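Local coordinates for UDP-N-acetylglucosamine 2-epimerase (Methanocaldococcus jannaschii, PDB 4NES), which probably catalyses the reversible epimerisation of UDP-N-acetylglucosamine at C-2, giving UDP-N-acetylmannosamine, the activated donor of ManNAc residues, at residues L16-R21 with T175-K180; V81-K86 with S107-D112; V90-Q93 with T98-A101; A209-V212 with E216-K219; L218-E223 with V323-E328. All coordinates share one frame; numbering follows the deposited sequence.

In the fold
Contacts 1, 2 and 3 lie in the half built on the seven-stranded parallel sheet of this GT-B fold, helix 170-183 leading on to the second half; contacts 4 and 5 belong to the six-stranded half. Contacts 2 and 3 share helix 97-108 and meet at V90, their centres 12 Å apart; L16 of contact 1 packs on V91 and Q93. Contacts 4 and 5 share L218 and K219, about 9 Å apart by their centres. The ligands bind between the halves: the Q93 side chain lies about 7 Å from UDP, and the side chains of V212 and H207, the probable active-site residue, are about 5 Å apart. Contacts 2 and 5, about 45 Å between centres, are remote.

Contact 1 of 5, residues L16-R21 with T175-K180; sequences LSPIIR and TLQNLK
Q177 reaches from helix 170-183 to the side of helix 10-23, bringing its amide up against S17, P18 and R21. In this GT-B fold the first helix of the seven-stranded half is thereby joined to helix 170-183, which itself packs on helices 271-280 and 289-298 of the second half. The axes of the two short segments run almost at right angles, 92° apart and 10.8 Å at their closest, and a single long side chain carries most of the contact. Q177 CG sits between the backbone N and the carbonyl carbon (chi1 56°), and the extended chain beyond it carries the amide across to the other helix. There it crosses the pyrrolidine of P18 at about a right angle, with NE2 3.9 Å from P18 CB. R21 is bent at chi2 and chi3; its CG lies 4.0 Å from Q177 NE2, and its guanidinium plane is turned 29° from the amide. L51 O, N52 O and E24 also hold that guanidinium. A water in the guanidinium plane accepts from R21 NH1 at 2.9 Å and donates to Q177 OE1 at 2.8 Å. With an alanine in place of Q177, this bridging water would probably lose its acceptor here and a gap would open beside P18. S17 OG approaches Q177 OE1 to 3.3 Å, but its hydrogen bond goes to I14 O within its own helix.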
# COMPACT_ATOMS: atom_id res chain seq x y z
N LEU A 16 -16.83 8.88 -11.38
CA LEU A 16 -16.61 7.95 -12.49
C LEU A 16 -17.65 8.10 -13.58
O LEU A 16 -17.44 7.64 -14.70
CB LEU A 16 -16.59 6.49 -12.01
CG LEU A 16 -15.29 6.12 -11.29
CD1 LEU A 16 -15.50 4.87 -10.44
CD2 LEU A 16 -14.15 5.92 -12.31
N SER A 17 -18.78 8.74 -13.28
CA SER A 17 -19.83 8.91 -14.29
C SER A 17 -19.37 9.54 -15.62
O SER A 17 -19.79 9.08 -16.69
CB SER A 17 -21.10 9.57 -13.71
OG SER A 17 -20.95 10.96 -13.42
N PRO A 18 -18.48 10.56 -15.58
CA PRO A 18 -18.02 11.09 -16.87
C PRO A 18 -17.13 10.12 -17.63
O PRO A 18 -17.08 10.18 -18.88
CB PRO A 18 -17.23 12.34 -16.48
CG PRO A 18 -17.80 12.75 -15.13
CD PRO A 18 -18.09 11.44 -14.46
N ILE A 19 -16.41 9.26 -16.92
CA ILE A 19 -15.60 8.23 -17.57
C ILE A 19 -16.50 7.18 -18.23
O ILE A 19 -16.27 6.77 -19.38
CB ILE A 19 -14.61 7.60 -16.58
CG1 ILE A 19 -13.52 8.63 -16.28
CG2 ILE A 19 -14.01 6.32 -17.15
CD1 ILE A 19 -12.70 8.31 -15.05
N ILE A 20 -17.54 6.78 -17.51
CA ILE A 20 -18.55 5.89 -18.07
C ILE A 20 -19.22 6.50 -19.30
O ILE A 20 -19.37 5.81 -20.32
CB ILE A 20 -19.58 5.48 -16.99
CG1 ILE A 20 -18.88 4.60 -15.94
CG2 ILE A 20 -20.80 4.79 -17.61
CD1 ILE A 20 -19.64 4.43 -14.64
N ARG A 21 -19.57 7.78 -19.25
CA ARG A 21 -20.17 8.46 -20.41
C ARG A 21 -19.24 8.37 -21.62
O ARG A 21 -19.67 8.10 -22.76
CB ARG A 21 -20.45 9.94 -20.10
CG ARG A 21 -21.67 10.21 -19.20
CD ARG A 21 -22.99 9.99 -19.93
NE ARG A 21 -23.42 8.60 -19.86
CZ ARG A 21 -24.07 8.07 -18.83
NH1 ARG A 21 -24.39 8.82 -17.78
NH2 ARG A 21 -24.41 6.79 -18.85
N THR A 175 -20.44 18.05 -12.68
CA THR A 175 -21.20 19.21 -12.25
C THR A 175 -21.74 19.93 -13.49
O THR A 175 -22.87 20.42 -13.49
CB THR A 175 -20.34 20.15 -11.35
OG1 THR A 175 -19.71 19.37 -10.32
CG2 THR A 175 -21.20 21.20 -10.70
N LEU A 176 -20.95 19.92 -14.56
CA LEU A 176 -21.32 20.53 -15.84
C LEU A 176 -22.27 19.69 -16.70
O LEU A 176 -23.00 20.25 -17.52
CB LEU A 176 -20.06 20.88 -16.64
CG LEU A 176 -19.47 22.28 -16.54
CD1 LEU A 176 -20.18 23.22 -17.51
CD2 LEU A 176 -19.53 22.83 -15.12
N GLN A 177 -22.26 18.36 -16.55
CA GLN A 177 -23.21 17.51 -17.28
C GLN A 177 -24.59 17.52 -16.59
O GLN A 177 -25.62 17.39 -17.26
CB GLN A 177 -22.66 16.06 -17.58
CG GLN A 177 -22.16 15.17 -16.38
CD GLN A 177 -21.47 13.80 -16.77
OE1 GLN A 177 -21.67 12.78 -16.10
NE2 GLN A 177 -20.64 13.82 -17.81
N ASN A 178 -24.61 17.75 -15.28
CA ASN A 178 -25.82 17.53 -14.46
C ASN A 178 -26.53 18.77 -13.89
O ASN A 178 -27.72 18.68 -13.55
CB ASN A 178 -25.54 16.52 -13.35
CG ASN A 178 -25.26 15.13 -13.88
OD1 ASN A 178 -26.18 14.41 -14.29
ND2 ASN A 178 -24.00 14.75 -13.89
N LEU A 179 -25.84 19.90 -13.76
CA LEU A 179 -26.50 21.09 -13.21
C LEU A 179 -27.66 21.53 -14.10
O LEU A 179 -28.75 21.79 -13.59
CB LEU A 179 -25.52 22.25 -13.00
CG LEU A 179 -25.60 23.07 -11.71
CD1 LEU A 179 -25.19 24.51 -11.98
CD2 LEU A 179 -26.97 23.01 -11.06
N LYS A 180 -27.47 21.58 -15.41
CA LYS A 180 -28.58 22.00 -16.26
C LYS A 180 -29.72 20.97 -16.27
O LYS A 180 -30.88 21.35 -16.34
CB LYS A 180 -28.12 22.39 -17.67
CG LYS A 180 -27.63 21.25 -18.53
CD LYS A 180 -27.36 21.71 -19.97
CE LYS A 180 -25.87 21.98 -20.21
NZ LYS A 180 -25.58 22.33 -21.63
O HOH W 1 -24.06 11.64 -16.98

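Contact 2 of 5, residues V81-K86 with S107-D112; sequences VLLKEK and SKLKID
L109 spreads its two methyl groups over neighbouring residues of helix 67-85, and the whole contact is apolar. CD1 rests on the root of L82, 3.6 Å from its CB, while CD2 meets CD2 of L83 at 3.7 Å; the L83 and L109 side chains cross at about a right angle. L109 CG stands beside the backbone N (chi1 -70°), which turns the fork toward the helix. I111 adds a looser touch, its CD1 4.3 Å from L82 CB. L82 lies deepest, covered also by V105 and I33, whereas L83 is at the surface.

The segments hold the C-terminal ends of successive helices and the residues that follow, in the Rossmann-like half of the GT-B fold where helices 67-85 and 97-108 lie on one face of the parallel sheet and each hands over to the next strand, 89-93 or 112-116.

Backbone bonds finish both helices. K86 turns away with positive phi, its N still bonded to L82 O at 2.9 Å. K110, also of positive phi, closes a Schellman motif, with K110 N bonded to S107 O at 3.1 Å.

The polar groups find partners outside the two segments. E85 forms a salt bridge with K2 through OE1 and accepts from Y58 OH through OE2. K108 NZ crosses the dimer interface to hydrogen-bond OD1 of both N97 and N132 of the second subunit.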
# COMPACT_ATOMS: atom_id res chain seq x y z
N VAL A 81 -12.65 -12.17 -8.92
CA VAL A 81 -13.17 -11.61 -10.15
C VAL A 81 -12.07 -11.34 -11.18
O VAL A 81 -12.21 -11.72 -12.34
CB VAL A 81 -13.96 -10.33 -9.91
CG1 VAL A 81 -14.43 -9.76 -11.24
CG2 VAL A 81 -15.15 -10.61 -8.99
N LEU A 82 -10.98 -10.72 -10.75
CA LEU A 82 -9.92 -10.36 -11.70
C LEU A 82 -9.19 -11.58 -12.27
O LEU A 82 -8.75 -11.55 -13.42
CB LEU A 82 -8.93 -9.35 -11.10
CG LEU A 82 -9.53 -7.99 -10.73
CD1 LEU A 82 -8.44 -7.05 -10.25
CD2 LEU A 82 -10.31 -7.37 -11.89
N LEU A 83 -9.07 -12.64 -11.47
CA LEU A 83 -8.51 -13.90 -11.97
C LEU A 83 -9.39 -14.54 -13.05
O LEU A 83 -8.88 -15.22 -13.94
CB LEU A 83 -8.31 -14.89 -10.82
CG LEU A 83 -7.09 -14.62 -9.94
CD1 LEU A 83 -7.10 -15.52 -8.71
CD2 LEU A 83 -5.80 -14.80 -10.72
N LYS A 84 -10.70 -14.34 -12.95
CA LYS A 84 -11.63 -14.88 -13.92
C LYS A 84 -11.69 -14.02 -15.17
O LYS A 84 -11.59 -14.53 -16.29
CB LYS A 84 -13.02 -15.00 -13.32
CG LYS A 84 -14.07 -15.36 -14.34
CD LYS A 84 -15.46 -15.36 -13.73
CE LYS A 84 -16.49 -15.82 -14.73
NZ LYS A 84 -17.83 -15.93 -14.11
N GLU A 85 -11.86 -12.71 -14.98
CA GLU A 85 -12.11 -11.80 -16.09
C GLU A 85 -10.86 -11.30 -16.80
O GLU A 85 -10.91 -10.95 -17.97
CB GLU A 85 -12.97 -10.61 -15.62
CG GLU A 85 -14.37 -11.01 -15.16
CD GLU A 85 -15.23 -11.61 -16.28
OE1 GLU A 85 -14.86 -11.51 -17.47
OE2 GLU A 85 -16.28 -12.19 -15.95
N LYS A 86 -9.74 -11.28 -16.09
CA LYS A 86 -8.46 -10.88 -16.67
C LYS A 86 -8.48 -9.61 -17.53
O LYS A 86 -8.09 -9.64 -18.69
CB LYS A 86 -7.85 -12.06 -17.44
CG LYS A 86 -7.65 -13.30 -16.57
CD LYS A 86 -6.94 -14.42 -17.33
CE LYS A 86 -7.71 -14.84 -18.57
NZ LYS A 86 -9.02 -15.50 -18.26
N SER A 107 -2.22 -4.79 -8.92
CA SER A 107 -0.76 -4.68 -8.97
C SER A 107 -0.07 -6.04 -8.80
O SER A 107 0.89 -6.33 -9.52
CB SER A 107 -0.26 -3.69 -7.91
OG SER A 107 -0.37 -4.21 -6.61
N LYS A 108 -0.55 -6.87 -7.89
CA LYS A 108 0.06 -8.18 -7.69
C LYS A 108 -0.27 -9.15 -8.83
O LYS A 108 0.46 -10.11 -9.05
CB LYS A 108 -0.35 -8.79 -6.35
CG LYS A 108 0.18 -8.03 -5.12
CD LYS A 108 1.70 -8.17 -4.99
CE LYS A 108 2.23 -7.47 -3.73
NZ LYS A 108 1.85 -8.17 -2.47
N LEU A 109 -1.35 -8.89 -9.55
CA LEU A 109 -1.71 -9.69 -10.71
C LEU A 109 -1.05 -9.17 -11.98
O LEU A 109 -1.26 -9.72 -13.06
CB LEU A 109 -3.23 -9.72 -10.91
CG LEU A 109 -4.06 -10.48 -9.87
CD1 LEU A 109 -5.55 -10.42 -10.24
CD2 LEU A 109 -3.60 -11.93 -9.75
N LYS A 110 -0.26 -8.11 -11.85
CA LYS A 110 0.43 -7.46 -12.96
C LYS A 110 -0.54 -6.86 -13.99
O LYS A 110 -0.27 -6.86 -15.20
CB LYS A 110 1.47 -8.39 -13.59
CG LYS A 110 2.43 -8.95 -12.55
CD LYS A 110 3.59 -9.70 -13.17
CE LYS A 110 4.37 -10.42 -12.08
NZ LYS A 110 5.73 -10.84 -12.53
N ILE A 111 -1.66 -6.36 -13.48
CA ILE A 111 -2.65 -5.66 -14.30
C ILE A 111 -2.45 -4.17 -14.08
O ILE A 111 -2.43 -3.71 -12.93
CB ILE A 111 -4.08 -6.03 -13.87
CG1 ILE A 111 -4.35 -7.52 -14.13
CG2 ILE A 111 -5.12 -5.16 -14.61
CD1 ILE A 111 -5.64 -8.03 -13.50
N ASP A 112 -2.31 -3.41 -15.16
CA ASP A 112 -2.11 -1.97 -15.05
C ASP A 112 -3.24 -1.28 -14.29
O ASP A 112 -4.43 -1.53 -14.54
CB ASP A 112 -2.00 -1.32 -16.44
CG ASP A 112 -0.69 -1.65 -17.14
OD1 ASP A 112 0.19 -2.30 -16.54
OD2 ASP A 112 -0.54 -1.24 -18.32

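Contact 3 of 5, residues V90-Q93 with T98-A101; sequences VVVQ and TVLA
V99 faces V92 and the end of strand 89-93 from the first turn of helix 97-108, and its short side chain has the largest share of this buried contact. Its CB bond points toward the strand, with the CA atoms of V92 and V99 only 5.4 Å apart. From CB the chain forks. CG1, lying opposite the backbone N (chi1 171°), goes to V92, where it touches CG2 at 3.8 Å and CB at 3.9 Å. CG2, beside the backbone N, turns instead to the main chain of the next residue and presses on the carbonyl of Q93, 3.0 Å from its O and 3.6 Å from its C. The first of these is a tight carbon-to-oxygen approach, which probably leaves V99 little freedom to turn about chi1.

V92 meets it chiefly through CG2 and CB, the two valines crossing obliquely; V92 CG1 lies 4.1 Å from V99 O. T136 of helix 128-138 also packs on V99. The Q93 side chain leaves the strand pointing away from V99 and packs on E12, K15 and L16 of helix 10-23, and T98 OG1 is hydrogen-bonded to Q37 and T35.

Helix 97-108 is the middle element of a beta-alpha-beta unit whose second strand, 112-116, pairs in parallel with strand 89-93. The contact lies where the first strand ends and its crossover helix begins, with the Q93 side chain about 7 Å from UDP, at the C-terminal edge of a Rossmann-like parallel sheet, the edge on which GT-B enzymes bind their nucleotides.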
# COMPACT_ATOMS: atom_id res chain seq x y z
N VAL A 90 -7.28 -1.78 -14.85
CA VAL A 90 -8.24 -1.52 -13.79
C VAL A 90 -8.27 -0.03 -13.49
O VAL A 90 -7.22 0.60 -13.31
CB VAL A 90 -7.88 -2.34 -12.53
CG1 VAL A 90 -8.52 -1.76 -11.26
CG2 VAL A 90 -8.29 -3.79 -12.71
N VAL A 91 -9.47 0.54 -13.45
CA VAL A 91 -9.64 1.96 -13.15
C VAL A 91 -10.23 2.10 -11.75
O VAL A 91 -11.25 1.47 -11.44
CB VAL A 91 -10.56 2.64 -14.17
CG1 VAL A 91 -10.88 4.06 -13.74
CG2 VAL A 91 -9.92 2.67 -15.55
N VAL A 92 -9.58 2.91 -10.91
CA VAL A 92 -10.11 3.25 -9.59
C VAL A 92 -10.05 4.75 -9.40
O VAL A 92 -9.16 5.42 -9.92
CB VAL A 92 -9.34 2.54 -8.45
CG1 VAL A 92 -9.67 1.05 -8.45
CG2 VAL A 92 -7.84 2.80 -8.57
N GLN A 93 -11.01 5.28 -8.65
CA GLN A 93 -11.14 6.73 -8.49
C GLN A 93 -11.05 7.12 -7.04
O GLN A 93 -11.87 6.71 -6.23
CB GLN A 93 -12.49 7.22 -9.04
CG GLN A 93 -12.66 8.76 -9.09
CD GLN A 93 -12.90 9.41 -7.74
OE1 GLN A 93 -13.76 8.99 -6.97
NE2 GLN A 93 -12.13 10.45 -7.45
N THR A 98 -12.02 0.89 -1.06
CA THR A 98 -12.26 0.20 -2.31
C THR A 98 -11.15 0.48 -3.32
O THR A 98 -10.68 -0.43 -4.01
CB THR A 98 -13.61 0.60 -2.90
OG1 THR A 98 -14.66 0.02 -2.10
CG2 THR A 98 -13.74 0.12 -4.33
N VAL A 99 -10.71 1.73 -3.39
CA VAL A 99 -9.65 2.13 -4.32
C VAL A 99 -8.35 1.40 -4.01
O VAL A 99 -7.71 0.82 -4.90
CB VAL A 99 -9.41 3.65 -4.24
CG1 VAL A 99 -8.17 4.05 -5.03
CG2 VAL A 99 -10.64 4.39 -4.72
N LEU A 100 -7.95 1.42 -2.74
CA LEU A 100 -6.72 0.75 -2.35
C LEU A 100 -6.80 -0.75 -2.63
O LEU A 100 -5.86 -1.33 -3.17
CB LEU A 100 -6.42 0.99 -0.87
CG LEU A 100 -5.20 0.23 -0.35
CD1 LEU A 100 -3.94 0.71 -1.05
CD2 LEU A 100 -5.06 0.38 1.18
N ALA A 101 -7.92 -1.38 -2.29
CA ALA A 101 -8.04 -2.82 -2.46
C ALA A 101 -7.97 -3.18 -3.94
O ALA A 101 -7.28 -4.12 -4.33
CB ALA A 101 -9.33 -3.33 -1.84

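Contact 4 of 5, residues A209-V212 with E216-K219; sequences AENV and ERLK
R217 grips N211 side-on, giving two N-H groups to one carbonyl oxygen. The pair joins the short helix 209-212 to the start of helix 215-232 in the second Rossmann-like half of the GT-B fold, just after strand 201-205 and the probable active-site residue H207. Both bonds end on N211 OD1: NE donates over 2.8 Å and NH2 over the same 2.8 Å, with moderately bent N-H angles of 144° and 137°. The amide and guanidinium planes are only 14° apart, and OD1 lies at the guanidinium edge, so the interaction is nearly flat. NE comes almost along the C=O axis of the amide, NH2 from a little further off it but in the carbonyl plane.

The other end of the buried amide is satisfied as well, since N211 ND2 donates to D287 OD2 and L305 O. Held at both atoms, the amide is fixed in its rotation. R217 NH1 has a long, weak ion pair with D307.

The backbone oxygens of the short helix make no hydrogen bond across this contact. E210 O lies 3.2 Å from R217 CD. N211 O is 3.4 Å from L218 N, but the angle is too poor for a bond. L218 packs on the end of the short helix: its CD1 reaches V212 CG1 at 4.2 Å, the one apolar pair, while its CB lies 3.5 Å from N211 O and its CD2 3.7 Å from V212 O.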
# COMPACT_ATOMS: atom_id res chain seq x y z
N ALA A 209 -13.89 10.76 9.25
CA ALA A 209 -13.72 9.92 10.43
C ALA A 209 -13.12 10.71 11.59
O ALA A 209 -13.57 10.58 12.74
CB ALA A 209 -12.84 8.72 10.10
N GLU A 210 -12.13 11.55 11.29
CA GLU A 210 -11.43 12.28 12.34
C GLU A 210 -12.30 13.35 13.01
O GLU A 210 -11.97 13.84 14.09
CB GLU A 210 -10.14 12.89 11.79
CG GLU A 210 -10.34 13.78 10.56
CD GLU A 210 -10.24 13.05 9.22
OE1 GLU A 210 -10.44 11.82 9.16
OE2 GLU A 210 -9.95 13.72 8.22
N ASN A 211 -13.41 13.70 12.37
CA ASN A 211 -14.34 14.69 12.92
C ASN A 211 -15.53 14.09 13.65
O ASN A 211 -16.02 14.66 14.62
CB ASN A 211 -14.89 15.60 11.82
CG ASN A 211 -13.95 16.72 11.44
OD1 ASN A 211 -13.11 17.14 12.24
ND2 ASN A 211 -14.10 17.22 10.22
N VAL A 212 -16.03 12.96 13.16
CA VAL A 212 -17.29 12.45 13.70
C VAL A 212 -17.10 11.24 14.61
O VAL A 212 -18.00 10.91 15.39
CB VAL A 212 -18.32 12.13 12.57
CG1 VAL A 212 -18.52 13.33 11.64
CG2 VAL A 212 -17.90 10.89 11.77
N GLU A 216 -15.35 14.82 21.25
CA GLU A 216 -15.14 16.22 21.60
C GLU A 216 -14.90 17.11 20.36
O GLU A 216 -15.24 18.30 20.36
CB GLU A 216 -14.09 16.38 22.71
CG GLU A 216 -14.47 15.63 24.01
CD GLU A 216 -15.71 16.19 24.71
OE1 GLU A 216 -15.77 17.41 24.92
OE2 GLU A 216 -16.62 15.41 25.07
N ARG A 217 -14.37 16.53 19.28
CA ARG A 217 -14.30 17.27 18.02
C ARG A 217 -15.70 17.48 17.45
O ARG A 217 -16.05 18.57 17.01
CB ARG A 217 -13.43 16.56 16.98
CG ARG A 217 -11.98 17.00 16.96
CD ARG A 217 -11.26 16.54 15.69
NE ARG A 217 -11.58 17.36 14.52
CZ ARG A 217 -10.86 18.42 14.13
NH1 ARG A 217 -9.80 18.79 14.82
NH2 ARG A 217 -11.22 19.10 13.05
N LEU A 218 -16.51 16.42 17.48
CA LEU A 218 -17.89 16.50 16.99
C LEU A 218 -18.70 17.49 17.82
O LEU A 218 -19.46 18.29 17.27
CB LEU A 218 -18.54 15.12 17.00
CG LEU A 218 -19.93 15.01 16.37
CD1 LEU A 218 -19.93 15.57 14.95
CD2 LEU A 218 -20.36 13.55 16.36
N LYS A 219 -18.54 17.44 19.14
CA LYS A 219 -19.20 18.39 20.03
C LYS A 219 -18.78 19.83 19.71
O LYS A 219 -19.62 20.73 19.66
CB LYS A 219 -18.88 18.07 21.49
CG LYS A 219 -19.23 19.20 22.44
CD LYS A 219 -18.95 18.82 23.88
CE LYS A 219 -19.92 17.76 24.37
NZ LYS A 219 -19.66 17.38 25.79

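Contact 5 of 5, residues L218-E223 with V323-E328; sequences LKNIVE and VGDNKE
N220 on helix 215-232 meets the carboxylate of D325 with its amide nitrogen. The contact joins that helix, in the second Rossmann-like half of the GT-B fold, to the turn between strand 320-322, an outermost strand of its sheet, and helix 327-338. The sound bond runs from N220 ND2 to D325 OD2, 3.0 Å long and nearly straight at 168°; it lies in the amide plane and uses the syn lone pair of OD2. A second, weak approach of ND2 to D325 OD1 is so short that its detail is doubtful. The carboxylate and amide planes are nearly perpendicular, 85° apart.

D325 CG lies opposite the backbone N (chi1 178°), which swings the carboxylate to the helix, where OD2 also rests 3.2 Å from R217 CG. A leucine in place of D325 would probably leave N220 ND2 without its acceptor across this contact and weaken the tie between turn and helix. Further along, E223 and K327 pair as opposite charges, but their modelled positions are too close to be relied on; K327 NZ also makes a salt bridge with E227.

The next layer holds D325 in place. It sits in a type II' turn closed by N326 N bonding V323 O at 3.1 Å, and G324 supplies the positive phi that this turn needs at its second position. N326 then serves as N-cap of helix 327-338: its OD1 accepts from K329 N and, weakly, from E328 N at 2.8 Å.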
# COMPACT_ATOMS: atom_id res chain seq x y z
N LEU A 218 -16.51 16.42 17.48
CA LEU A 218 -17.89 16.50 16.99
C LEU A 218 -18.70 17.49 17.82
O LEU A 218 -19.46 18.29 17.27
CB LEU A 218 -18.54 15.12 17.00
CG LEU A 218 -19.93 15.01 16.37
CD1 LEU A 218 -19.93 15.57 14.95
CD2 LEU A 218 -20.36 13.55 16.36
N LYS A 219 -18.54 17.44 19.14
CA LYS A 219 -19.20 18.39 20.03
C LYS A 219 -18.78 19.83 19.71
O LYS A 219 -19.62 20.73 19.66
CB LYS A 219 -18.88 18.07 21.49
CG LYS A 219 -19.23 19.20 22.44
CD LYS A 219 -18.95 18.82 23.88
CE LYS A 219 -19.92 17.76 24.37
NZ LYS A 219 -19.66 17.38 25.79
N ASN A 220 -17.49 20.03 19.49
CA ASN A 220 -16.98 21.36 19.14
C ASN A 220 -17.60 21.91 17.86
O ASN A 220 -17.92 23.09 17.77
CB ASN A 220 -15.46 21.34 19.01
CG ASN A 220 -14.76 21.43 20.35
OD1 ASN A 220 -15.36 21.80 21.35
ND2 ASN A 220 -13.48 21.08 20.36
N ILE A 221 -17.74 21.05 16.86
CA ILE A 221 -18.32 21.45 15.59
C ILE A 221 -19.81 21.79 15.74
O ILE A 221 -20.27 22.82 15.25
CB ILE A 221 -18.11 20.37 14.52
CG1 ILE A 221 -16.64 20.31 14.12
CG2 ILE A 221 -18.98 20.65 13.28
CD1 ILE A 221 -16.27 19.06 13.35
N VAL A 222 -20.54 20.92 16.44
CA VAL A 222 -21.95 21.20 16.73
C VAL A 222 -22.13 22.53 17.49
O VAL A 222 -23.00 23.33 17.12
CB VAL A 222 -22.61 20.04 17.50
CG1 VAL A 222 -23.98 20.45 18.03
CG2 VAL A 222 -22.73 18.81 16.61
N GLU A 223 -21.30 22.77 18.50
CA GLU A 223 -21.29 24.04 19.23
C GLU A 223 -21.08 25.19 18.26
O GLU A 223 -21.79 26.20 18.31
CB GLU A 223 -20.16 24.05 20.26
CG GLU A 223 -20.53 24.53 21.66
CD GLU A 223 -20.66 26.04 21.78
OE1 GLU A 223 -19.83 26.65 22.49
OE2 GLU A 223 -21.60 26.62 21.19
N VAL A 323 -11.12 25.98 8.89
CA VAL A 323 -11.40 26.38 10.28
C VAL A 323 -11.32 25.24 11.30
O VAL A 323 -11.46 25.48 12.50
CB VAL A 323 -12.79 27.04 10.40
CG1 VAL A 323 -12.87 28.27 9.53
CG2 VAL A 323 -13.90 26.05 10.06
N GLY A 324 -11.11 24.02 10.82
CA GLY A 324 -11.07 22.86 11.69
C GLY A 324 -12.24 22.75 12.65
O GLY A 324 -13.42 22.86 12.25
N ASP A 325 -11.86 22.58 13.91
CA ASP A 325 -12.66 22.32 15.11
C ASP A 325 -13.06 23.64 15.78
O ASP A 325 -13.94 23.67 16.65
CB ASP A 325 -11.71 21.56 16.06
CG ASP A 325 -12.32 21.22 17.41
OD1 ASP A 325 -12.55 22.13 18.24
OD2 ASP A 325 -12.50 20.02 17.68
N ASN A 326 -12.40 24.72 15.37
CA ASN A 326 -12.34 25.96 16.14
C ASN A 326 -13.55 26.86 15.89
O ASN A 326 -13.74 27.33 14.77
CB ASN A 326 -11.04 26.69 15.76
CG ASN A 326 -10.77 27.94 16.60
OD1 ASN A 326 -11.64 28.78 16.80
ND2 ASN A 326 -9.54 28.05 17.07
N LYS A 327 -14.35 27.14 16.92
CA LYS A 327 -15.57 27.90 16.69
C LYS A 327 -15.29 29.38 16.41
O LYS A 327 -16.02 30.01 15.66
CB LYS A 327 -16.61 27.70 17.81
CG LYS A 327 -16.41 28.49 19.08
CD LYS A 327 -17.45 28.05 20.11
CE LYS A 327 -17.32 28.81 21.41
NZ LYS A 327 -18.45 28.49 22.33
N GLU A 328 -14.22 29.91 16.99
CA GLU A 328 -13.86 31.31 16.74
C GLU A 328 -13.40 31.48 15.30
O GLU A 328 -13.75 32.47 14.64
CB GLU A 328 -12.77 31.78 17.71
CG GLU A 328 -12.90 31.22 19.12
CD GLU A 328 -13.97 31.90 19.94
OE1 GLU A 328 -14.19 33.11 19.77
OE2 GLU A 328 -14.59 31.21 20.77
O HOH W 2 -16.83 25.06 15.48